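Octaprenyl Pyrophosphate Synthase (Helicobacter pylori, PDB 3TC1) probably condenses isopentenyl pyrophosphate units onto a shorter allylic pyrophosphate to build the long octaprenyl chain, as magnesium-dependent enzymes of the polyprenyl synthetase family do. Local coordinates at residues B[15-20]-B[66-71]; B[23-28]-B[102-107]; B[29-34]-B[93-98]. One frame throughout, in Å; residues are numbered along the deposited sequence.

The three contacts sit together on one side of the mainly helical chain, their centres about 10 Å apart for contacts 1 and 2, about 9 Å for 2 and 3, and about 14 Å for 1 and 3. Along the sequence the N-terminal segments come first, 15-20, 23-28 and 29-34, followed by 66-71, 93-98 and 102-107. Contact 1 therefore interleaves with the other two, whereas contact 3 falls between the two ends of contact 2. Contacts 2 and 3 share helix 92-116, and I20 touches both I25 and V107. Together they fasten the N-terminal helices and the turn after them onto helices 53-80 and 92-116 of the prenyl synthase fold.

Contact 1. Residues B[15-20]-B[66-71]; sequences SWIKEI and VEMIQT
In both W16 and M68 a chi1 near -74° places CG opposite the carbonyl carbon, and this brings the indole and the thioether together between helix 3-18 and helix 53-80. M68 then runs out extended to its sulfur before bending at the last torsion (chi3 72°), which turns CE out of the line of the chain and gives M68 a second neighbour, I17.

The sulfur comes to the edge of the six-membered ring, not over its face. M68 SD lies 3.4 Å from W16 CE3 and 4.0 Å from W16 CZ3. Measured to the ring centroid the distance from M68 SD is 4.7 Å, and the direction is 76° off the ring normal, so this is a Met-aromatic contact of the edge-on kind, in which sulfur meets the rim of ring C-H groups. Here an N-terminal helix packs against a long core helix of the prenyl synthase fold, one whose C-terminal end carries the family's aspartate-rich sequence. The backbones stay well apart: W16 CA and M68 CA, the nearest such pair, are 9.9 Å from each other, and it takes a large ring and a long, flexible thioether to fill that distance. The lighter touch is between I17 CD1 and M68 CE, at 4.4 Å.

All three side chains are buried, which suits their apolar character. Helix 92-116 closes the site, with F108 against M68 and K111 making a cation-pi contact with W16; K111 also forms a salt bridge with E19. Farther along, I20 O accepts a hydrogen bond from R136 NH1 of the second subunit.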
# COMPACT_ATOMS: atom_id res chain seq x y z
N SER B 15 2.20 -7.92 18.18
CA SER B 15 2.74 -6.82 18.96
C SER B 15 2.85 -5.56 18.12
O SER B 15 2.53 -4.46 18.59
CB SER B 15 4.12 -7.20 19.51
OG SER B 15 4.03 -8.29 20.40
N TRP B 16 3.30 -5.71 16.88
CA TRP B 16 3.45 -4.57 15.98
C TRP B 16 2.09 -3.94 15.66
O TRP B 16 1.99 -2.72 15.51
CB TRP B 16 4.17 -5.00 14.69
CG TRP B 16 5.65 -5.24 14.88
CD1 TRP B 16 6.35 -5.22 16.06
CD2 TRP B 16 6.62 -5.52 13.86
NE1 TRP B 16 7.68 -5.46 15.83
CE2 TRP B 16 7.88 -5.65 14.49
CE3 TRP B 16 6.54 -5.66 12.47
CZ2 TRP B 16 9.05 -5.93 13.78
CZ3 TRP B 16 7.72 -5.94 11.76
CH2 TRP B 16 8.95 -6.06 12.42
N ILE B 17 1.05 -4.76 15.55
CA ILE B 17 -0.29 -4.24 15.28
C ILE B 17 -0.76 -3.45 16.50
O ILE B 17 -1.35 -2.39 16.37
CB ILE B 17 -1.30 -5.37 14.97
CG1 ILE B 17 -1.01 -5.97 13.59
CG2 ILE B 17 -2.74 -4.83 15.00
CD1 ILE B 17 -1.13 -4.97 12.46
N LYS B 18 -0.49 -3.98 17.69
CA LYS B 18 -0.89 -3.29 18.92
C LYS B 18 -0.13 -1.97 19.08
O LYS B 18 -0.64 -1.03 19.69
CB LYS B 18 -0.64 -4.17 20.14
CG LYS B 18 -1.66 -5.29 20.34
CD LYS B 18 -1.38 -6.05 21.63
CE LYS B 18 -2.45 -7.10 21.92
NZ LYS B 18 -2.52 -8.16 20.87
N GLU B 19 1.08 -1.90 18.53
CA GLU B 19 1.88 -0.68 18.61
C GLU B 19 1.25 0.46 17.80
O GLU B 19 1.58 1.62 18.01
CB GLU B 19 3.31 -0.94 18.14
CG GLU B 19 4.06 -1.93 19.02
CD GLU B 19 5.51 -2.16 18.60
OE1 GLU B 19 5.89 -1.80 17.46
OE2 GLU B 19 6.27 -2.72 19.41
N ILE B 20 0.36 0.11 16.88
CA ILE B 20 -0.30 1.13 16.07
C ILE B 20 -1.35 1.84 16.93
O ILE B 20 -1.79 2.95 16.62
CB ILE B 20 -0.97 0.49 14.83
CG1 ILE B 20 0.10 -0.25 14.01
CG2 ILE B 20 -1.63 1.56 13.97
CD1 ILE B 20 -0.43 -0.94 12.78
N VAL B 66 8.70 -9.57 6.36
CA VAL B 66 8.34 -10.32 5.16
C VAL B 66 6.90 -10.86 5.20
O VAL B 66 6.18 -10.79 4.20
CB VAL B 66 9.33 -11.48 4.91
CG1 VAL B 66 8.78 -12.43 3.85
CG2 VAL B 66 10.67 -10.90 4.44
N GLU B 67 6.48 -11.40 6.34
CA GLU B 67 5.12 -11.94 6.44
C GLU B 67 4.07 -10.82 6.38
O GLU B 67 2.98 -11.02 5.85
CB GLU B 67 4.95 -12.73 7.74
CG GLU B 67 5.83 -14.00 7.86
CD GLU B 67 5.60 -15.02 6.74
OE1 GLU B 67 4.61 -14.88 5.98
OE2 GLU B 67 6.41 -15.96 6.62
N MET B 68 4.40 -9.65 6.93
CA MET B 68 3.45 -8.54 6.90
C MET B 68 3.29 -8.00 5.49
O MET B 68 2.20 -7.60 5.09
CB MET B 68 3.88 -7.44 7.87
CG MET B 68 3.64 -7.86 9.31
SD MET B 68 3.96 -6.60 10.52
CE MET B 68 2.59 -5.49 10.25
N ILE B 69 4.38 -8.01 4.73
CA ILE B 69 4.35 -7.57 3.34
C ILE B 69 3.48 -8.55 2.56
O ILE B 69 2.62 -8.15 1.77
CB ILE B 69 5.78 -7.56 2.74
CG1 ILE B 69 6.56 -6.37 3.29
CG2 ILE B 69 5.71 -7.51 1.21
CD1 ILE B 69 8.04 -6.41 2.97
N GLN B 70 3.71 -9.84 2.79
CA GLN B 70 2.93 -10.88 2.12
C GLN B 70 1.44 -10.69 2.43
O GLN B 70 0.60 -10.75 1.54
CB GLN B 70 3.39 -12.27 2.58
CG GLN B 70 2.58 -13.43 2.00
CD GLN B 70 2.65 -13.51 0.48
OE1 GLN B 70 3.47 -12.83 -0.14
NE2 GLN B 70 1.80 -14.35 -0.11
N THR B 71 1.12 -10.46 3.70
CA THR B 71 -0.27 -10.26 4.11
C THR B 71 -0.87 -9.02 3.45
O THR B 71 -2.03 -9.02 3.06
CB THR B 71 -0.41 -10.12 5.65
OG1 THR B 71 0.01 -11.33 6.28
CG2 THR B 71 -1.86 -9.82 6.03

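Contact 2. Residues B[23-28]-B[102-107]; sequences GFIDEL and VMLGDV
V107 faces I25 across this contact, and the shortest backbone hydrogen bond within these two helical segments, V107 N to M103 O at 2.8 Å, belongs to the turn that presents V107 to I25. The contact itself is wholly apolar. I25 and V107 meet end to end through methyl groups, with I25 CD1 4.1 Å from V107 CG2. The extended CG1-CD1 arm of I25 makes this possible, since the residue's beta carbon does not itself point across.

L28 and L104 instead lie alongside, pointing opposite ways. L104, with CG trans to its amide nitrogen (chi1 180°), straddles the beta carbon of L28: L104 CD2 lies 4.0 Å and L104 CD1 4.1 Å from L28 CB. The other branch of I25 adds a looser touch, I25 CG2 to L104 CD1 at 4.5 Å.

This is steep helix-on-helix packing within the prenyl synthase fold: the short segments cross at -102°, their axes 11.2 Å apart at closest approach, so a few branched aliphatic residues near the crossing fill the space between the axes. Each type suits its place in this buried apolar layer: isoleucine has the long arm, leucine the forked end that brackets L28 CB, and valine is short enough to receive I25 CD1. I20 covers I25 and V107 from the preceding loop. The second subunit adjoins the layer: its F143 packs on L28 and stacks on F24, and its H76 ND1 hydrogen-bonds D106 OD2.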
# COMPACT_ATOMS: atom_id res chain seq x y z
N GLY B 23 -8.02 0.75 18.14
CA GLY B 23 -9.01 -0.28 18.38
C GLY B 23 -9.65 -0.74 17.09
O GLY B 23 -10.02 -1.90 16.95
N PHE B 24 -9.79 0.18 16.14
CA PHE B 24 -10.40 -0.14 14.85
C PHE B 24 -9.51 -1.11 14.08
O PHE B 24 -10.00 -2.08 13.50
CB PHE B 24 -10.61 1.13 14.03
CG PHE B 24 -11.47 2.16 14.71
CD1 PHE B 24 -12.63 1.79 15.37
CD2 PHE B 24 -11.11 3.51 14.67
CE1 PHE B 24 -13.44 2.75 15.98
CE2 PHE B 24 -11.91 4.47 15.27
CZ PHE B 24 -13.08 4.10 15.93
N ILE B 25 -8.21 -0.85 14.07
CA ILE B 25 -7.29 -1.72 13.38
C ILE B 25 -7.23 -3.07 14.09
O ILE B 25 -7.13 -4.11 13.43
CB ILE B 25 -5.88 -1.07 13.28
CG1 ILE B 25 -5.93 0.05 12.24
CG2 ILE B 25 -4.83 -2.12 12.90
CD1 ILE B 25 -4.66 0.88 12.13
N ASP B 26 -7.32 -3.07 15.41
CA ASP B 26 -7.31 -4.33 16.16
C ASP B 26 -8.46 -5.20 15.68
O ASP B 26 -8.34 -6.42 15.56
CB ASP B 26 -7.46 -4.10 17.66
CG ASP B 26 -6.27 -3.42 18.29
OD1 ASP B 26 -5.15 -3.50 17.74
OD2 ASP B 26 -6.45 -2.81 19.36
N GLU B 27 -9.60 -4.55 15.42
CA GLU B 27 -10.79 -5.26 14.96
C GLU B 27 -10.56 -5.88 13.59
O GLU B 27 -10.87 -7.05 13.37
CB GLU B 27 -11.98 -4.30 14.90
CG GLU B 27 -13.32 -4.98 14.68
CD GLU B 27 -14.44 -3.99 14.49
OE1 GLU B 27 -14.54 -3.03 15.29
OE2 GLU B 27 -15.23 -4.17 13.53
N LEU B 28 -10.01 -5.10 12.67
CA LEU B 28 -9.73 -5.59 11.32
C LEU B 28 -8.75 -6.76 11.38
O LEU B 28 -8.96 -7.80 10.75
CB LEU B 28 -9.15 -4.48 10.46
CG LEU B 28 -10.00 -3.21 10.29
CD1 LEU B 28 -9.23 -2.19 9.44
CD2 LEU B 28 -11.32 -3.56 9.62
N VAL B 102 -8.11 -2.16 1.73
CA VAL B 102 -7.03 -1.43 1.08
C VAL B 102 -6.19 -0.68 2.11
O VAL B 102 -4.96 -0.79 2.10
CB VAL B 102 -7.56 -0.41 0.03
CG1 VAL B 102 -6.40 0.38 -0.56
CG2 VAL B 102 -8.30 -1.14 -1.07
N MET B 103 -6.84 0.07 2.98
CA MET B 103 -6.12 0.82 4.01
C MET B 103 -5.37 -0.12 4.95
O MET B 103 -4.24 0.17 5.34
CB MET B 103 -7.07 1.70 4.83
CG MET B 103 -7.58 2.94 4.11
SD MET B 103 -6.25 3.99 3.45
CE MET B 103 -6.78 4.14 1.78
N LEU B 104 -6.00 -1.23 5.32
CA LEU B 104 -5.37 -2.19 6.21
C LEU B 104 -4.09 -2.73 5.56
O LEU B 104 -3.11 -2.99 6.24
CB LEU B 104 -6.31 -3.36 6.53
CG LEU B 104 -5.69 -4.41 7.46
CD1 LEU B 104 -5.41 -3.80 8.82
CD2 LEU B 104 -6.62 -5.61 7.60
N GLY B 105 -4.12 -2.89 4.24
CA GLY B 105 -2.95 -3.35 3.53
C GLY B 105 -1.87 -2.28 3.56
O GLY B 105 -0.68 -2.58 3.68
N ASP B 106 -2.29 -1.02 3.47
CA ASP B 106 -1.35 0.09 3.50
C ASP B 106 -0.70 0.17 4.88
O ASP B 106 0.48 0.51 5.01
CB ASP B 106 -2.06 1.41 3.19
CG ASP B 106 -2.44 1.53 1.73
OD1 ASP B 106 -1.91 0.74 0.92
OD2 ASP B 106 -3.25 2.42 1.39
N VAL B 107 -1.50 -0.14 5.89
CA VAL B 107 -1.04 -0.16 7.28
C VAL B 107 0.02 -1.25 7.44
O VAL B 107 1.07 -1.03 8.05
CB VAL B 107 -2.21 -0.45 8.24
CG1 VAL B 107 -1.67 -0.91 9.59
CG2 VAL B 107 -3.08 0.79 8.40

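Contact 3. Residues B[29-34]-B[93-98]; sequences FSKIGP and NALFGN
K31 lies at about a right angle to both L95 and F96, its aliphatic part set against them where helix 23-29 runs out into a type I beta turn, F29 to I32, and meets helix 92-116 of the prenyl synthase fold. The turn is closed by the bond from I32 N to F29 O, 3.2 Å long, and it directs the beta carbon of K31 at the other segment.

The phenyl ring of F96 offers its edge. K31 CB stands in the ring plane, 3.8 Å from F96 CE2, and K31 CG is 3.6 Å from F96 CZ, also beside the rim. The contact is thus methylene against aromatic edge. L28 of helix 23-29 lies over a face of the ring, while E27 meets its rim.

L95 meets the same lysine with a single methyl group, K31 CG approaching L95 CD1 to 3.8 Å.

Both K31 and L95 are exposed, so a lysine fits well: its methylenes shield apolar groups while its ammonium end can stay at the protein surface. I92, at the start of helix 92-116, packs on K31 as well. Farther out along the lysine, the bend at the second torsion (chi2 -56°) folds the chain back and leaves K31 CD 3.9 Å from L95 CD1.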
# COMPACT_ATOMS: atom_id res chain seq x y z
N PHE B 29 -7.67 -6.57 12.13
CA PHE B 29 -6.64 -7.60 12.27
C PHE B 29 -7.16 -8.93 12.81
O PHE B 29 -6.69 -9.99 12.41
CB PHE B 29 -5.51 -7.10 13.19
CG PHE B 29 -4.39 -8.09 13.37
CD1 PHE B 29 -3.62 -8.50 12.29
CD2 PHE B 29 -4.12 -8.62 14.63
CE1 PHE B 29 -2.60 -9.43 12.45
CE2 PHE B 29 -3.09 -9.56 14.80
CZ PHE B 29 -2.33 -9.96 13.71
N SER B 30 -8.13 -8.88 13.72
CA SER B 30 -8.69 -10.09 14.31
C SER B 30 -9.40 -10.99 13.30
O SER B 30 -9.64 -12.16 13.58
CB SER B 30 -9.67 -9.75 15.44
OG SER B 30 -10.87 -9.19 14.94
N LYS B 31 -9.73 -10.45 12.13
CA LYS B 31 -10.43 -11.24 11.12
C LYS B 31 -9.53 -11.89 10.09
O LYS B 31 -10.00 -12.58 9.19
CB LYS B 31 -11.49 -10.39 10.42
CG LYS B 31 -12.71 -10.14 11.29
CD LYS B 31 -13.32 -11.45 11.75
CE LYS B 31 -14.50 -11.22 12.68
NZ LYS B 31 -14.10 -10.47 13.90
N ILE B 32 -8.22 -11.66 10.22
CA ILE B 32 -7.26 -12.27 9.30
C ILE B 32 -6.86 -13.59 9.94
O ILE B 32 -6.55 -13.65 11.13
CB ILE B 32 -6.01 -11.39 9.13
CG1 ILE B 32 -6.42 -10.01 8.63
CG2 ILE B 32 -5.04 -12.05 8.15
CD1 ILE B 32 -5.26 -9.04 8.48
N GLY B 33 -6.88 -14.65 9.15
CA GLY B 33 -6.54 -15.96 9.67
C GLY B 33 -5.07 -16.31 9.65
O GLY B 33 -4.24 -15.53 9.17
N PRO B 34 -4.72 -17.50 10.16
CA PRO B 34 -3.35 -18.01 10.22
C PRO B 34 -2.72 -18.08 8.84
O PRO B 34 -3.41 -18.11 7.84
CB PRO B 34 -3.52 -19.39 10.83
CG PRO B 34 -4.86 -19.82 10.28
CD PRO B 34 -5.67 -18.56 10.52
N ASN B 93 -12.16 -7.55 2.78
CA ASN B 93 -13.01 -6.65 2.01
C ASN B 93 -14.47 -7.07 2.06
O ASN B 93 -15.37 -6.25 1.92
CB ASN B 93 -12.53 -6.54 0.55
CG ASN B 93 -12.27 -7.90 -0.09
OD1 ASN B 93 -11.34 -8.61 0.29
ND2 ASN B 93 -13.08 -8.25 -1.08
N ALA B 94 -14.72 -8.36 2.28
CA ALA B 94 -16.08 -8.87 2.36
C ALA B 94 -16.72 -8.51 3.70
O ALA B 94 -17.93 -8.30 3.79
CB ALA B 94 -16.10 -10.38 2.17
N LEU B 95 -15.89 -8.42 4.74
CA LEU B 95 -16.36 -8.11 6.08
C LEU B 95 -16.31 -6.62 6.44
O LEU B 95 -17.13 -6.14 7.24
CB LEU B 95 -15.53 -8.88 7.12
CG LEU B 95 -15.58 -10.41 7.10
CD1 LEU B 95 -14.51 -10.97 8.02
CD2 LEU B 95 -16.97 -10.88 7.51
N PHE B 96 -15.38 -5.88 5.84
CA PHE B 96 -15.24 -4.46 6.15
C PHE B 96 -15.21 -3.49 4.96
O PHE B 96 -14.96 -2.30 5.14
CB PHE B 96 -13.97 -4.27 6.99
CG PHE B 96 -13.91 -5.16 8.20
CD1 PHE B 96 -14.63 -4.85 9.35
CD2 PHE B 96 -13.16 -6.33 8.17
CE1 PHE B 96 -14.60 -5.70 10.46
CE2 PHE B 96 -13.12 -7.18 9.28
CZ PHE B 96 -13.84 -6.86 10.43
N GLY B 97 -15.47 -4.00 3.76
CA GLY B 97 -15.47 -3.14 2.59
C GLY B 97 -14.10 -2.98 1.95
O GLY B 97 -13.08 -3.09 2.62
N ASN B 98 -14.08 -2.73 0.64
CA ASN B 98 -12.83 -2.57 -0.09
C ASN B 98 -11.91 -1.52 0.52
O ASN B 98 -10.71 -1.75 0.66
CB ASN B 98 -13.11 -2.18 -1.55
CG ASN B 98 -13.72 -3.32 -2.34
OD1 ASN B 98 -13.37 -4.48 -2.15
ND2 ASN B 98 -14.62 -2.98 -3.25